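Local structure of putative sarcosine dimethylglycine methyltransferase (Galdieria sulphuraria, 2O57) at residues 96-101 against 132-137. The protein probably transfers methyl groups from S-adenosylmethionine to sarcosine and dimethylglycine. Sequence-based numbering, arbitrary orientation.
Sequences AARFLV and DNITVK
Ile-134, at the start of strand 134-138, reaches with all three carbons of its side chain beyond CB into the groove that Ala-97, Arg-98 and Val-101 form along helix 95-104. Helix and strand run nearly antiparallel, their local axes 160° apart and 9.9 Å from each other, a separation filled by side chains from both elements.

The apolar contacts divide among the branches of the isoleucine. Its CG2 faces the methyl of Ala-97, CB to CG2 being 4.1 Å; the small alanine also touches Ile-108 and Cys-110 of strand 107-112, so the helix can sit close to the sheet. CG1 of Ile-134 lies 3.6 Å from CG2 of Val-101. The other methyl of Val-101, CG1, lies anti to the backbone N (chi1 169°), which points it at the loop, where it meets CB of Asn-133 at 3.6 Å. Replacing this valine with an alanine would probably open a gap beside Ile-134 and leave the CB of Asn-133 without its apolar neighbour.

The side chain of Arg-98 meets the isoleucine through aliphatic carbon: its chain crosses that of Ile-134 at about a right angle, CG 3.5 Å from CD1. The bend at chi3 (-63°) helps carry the guanidinium away to polar partners, NH1 to Asn-125 OD1 on helix 115-128 and NH2 to the carbonyl of Tyr-93.

No hydrogen bond joins the two segments. Helix and edge strand of this Rossmann-like sheet are therefore held together here by side-chain shape and burial of apolar surface, while the guanidinium N-H groups of Arg-98 find hydrogen bonds outside the contact.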
# COMPACT_ATOMS: atom_id res chain seq x y z
N ALA A 96 8.95 -14.11 -11.48
CA ALA A 96 9.24 -13.50 -10.17
C ALA A 96 10.41 -14.18 -9.53
O ALA A 96 11.21 -13.52 -8.90
CB ALA A 96 8.06 -13.60 -9.25
N ALA A 97 10.47 -15.52 -9.63
CA ALA A 97 11.54 -16.27 -9.00
C ALA A 97 12.89 -15.86 -9.60
O ALA A 97 13.84 -15.59 -8.86
CB ALA A 97 11.33 -17.77 -9.14
N ARG A 98 12.95 -15.79 -10.93
CA ARG A 98 14.16 -15.32 -11.58
C ARG A 98 14.51 -13.87 -11.21
O ARG A 98 15.67 -13.59 -10.93
CB ARG A 98 14.12 -15.49 -13.11
CG ARG A 98 14.29 -17.00 -13.49
CD ARG A 98 14.22 -17.24 -15.00
NE ARG A 98 12.90 -16.88 -15.57
CZ ARG A 98 11.83 -17.67 -15.62
NH1 ARG A 98 11.88 -18.90 -15.09
NH2 ARG A 98 10.69 -17.21 -16.21
N PHE A 99 13.50 -12.99 -11.20
CA PHE A 99 13.68 -11.58 -10.73
C PHE A 99 14.29 -11.51 -9.31
O PHE A 99 15.28 -10.81 -9.07
CB PHE A 99 12.32 -10.87 -10.77
CG PHE A 99 12.30 -9.52 -10.09
CD1 PHE A 99 12.74 -8.39 -10.77
CD2 PHE A 99 11.82 -9.38 -8.79
CE1 PHE A 99 12.71 -7.14 -10.16
CE2 PHE A 99 11.77 -8.13 -8.16
CZ PHE A 99 12.20 -7.01 -8.84
N LEU A 100 13.71 -12.26 -8.37
CA LEU A 100 14.22 -12.23 -6.99
C LEU A 100 15.64 -12.82 -6.83
O LEU A 100 16.48 -12.32 -6.05
CB LEU A 100 13.22 -12.93 -6.06
CG LEU A 100 11.84 -12.27 -5.89
CD1 LEU A 100 11.02 -13.19 -5.00
CD2 LEU A 100 11.98 -10.89 -5.24
N VAL A 101 15.90 -13.92 -7.54
CA VAL A 101 17.20 -14.58 -7.49
C VAL A 101 18.28 -13.62 -8.05
O VAL A 101 19.29 -13.38 -7.37
CB VAL A 101 17.19 -15.96 -8.23
CG1 VAL A 101 18.65 -16.51 -8.39
CG2 VAL A 101 16.27 -16.96 -7.50
N ASP A 132 20.54 -23.93 -10.06
CA ASP A 132 20.97 -24.21 -8.69
C ASP A 132 20.23 -23.36 -7.65
O ASP A 132 20.27 -23.68 -6.48
CB ASP A 132 22.46 -23.97 -8.52
CG ASP A 132 23.31 -24.89 -9.39
OD1 ASP A 132 22.86 -26.03 -9.68
OD2 ASP A 132 24.41 -24.46 -9.78
N ASN A 133 19.57 -22.28 -8.08
CA ASN A 133 18.85 -21.42 -7.15
C ASN A 133 17.35 -21.56 -7.19
O ASN A 133 16.67 -21.16 -6.24
CB ASN A 133 19.22 -19.93 -7.33
CG ASN A 133 20.57 -19.55 -6.66
OD1 ASN A 133 20.61 -18.74 -5.70
ND2 ASN A 133 21.66 -20.13 -7.17
N ILE A 134 16.83 -22.12 -8.28
CA ILE A 134 15.37 -22.22 -8.44
C ILE A 134 14.95 -23.68 -8.68
O ILE A 134 15.44 -24.34 -9.60
CB ILE A 134 14.81 -21.31 -9.58
CG1 ILE A 134 15.32 -19.85 -9.43
CG2 ILE A 134 13.25 -21.35 -9.61
CD1 ILE A 134 15.08 -18.99 -10.70
N THR A 135 14.05 -24.17 -7.83
CA THR A 135 13.47 -25.48 -8.05
C THR A 135 12.01 -25.33 -8.40
O THR A 135 11.36 -24.40 -7.95
CB THR A 135 13.63 -26.43 -6.85
OG1 THR A 135 12.77 -25.98 -5.80
CG2 THR A 135 15.04 -26.43 -6.36
N VAL A 136 11.49 -26.24 -9.20
CA VAL A 136 10.11 -26.11 -9.60
C VAL A 136 9.42 -27.40 -9.17
O VAL A 136 9.82 -28.49 -9.58
CB VAL A 136 9.95 -25.94 -11.16
CG1 VAL A 136 8.48 -25.75 -11.53
CG2 VAL A 136 10.76 -24.74 -11.69
N LYS A 137 8.36 -27.25 -8.36
CA LYS A 137 7.60 -28.40 -7.84
C LYS A 137 6.14 -28.26 -8.26
O LYS A 137 5.62 -27.16 -8.34
CB LYS A 137 7.69 -28.44 -6.31
CG LYS A 137 9.11 -28.21 -5.69
CD LYS A 137 8.99 -27.79 -4.20
CE LYS A 137 10.37 -27.61 -3.51
NZ LYS A 137 11.10 -28.90 -3.20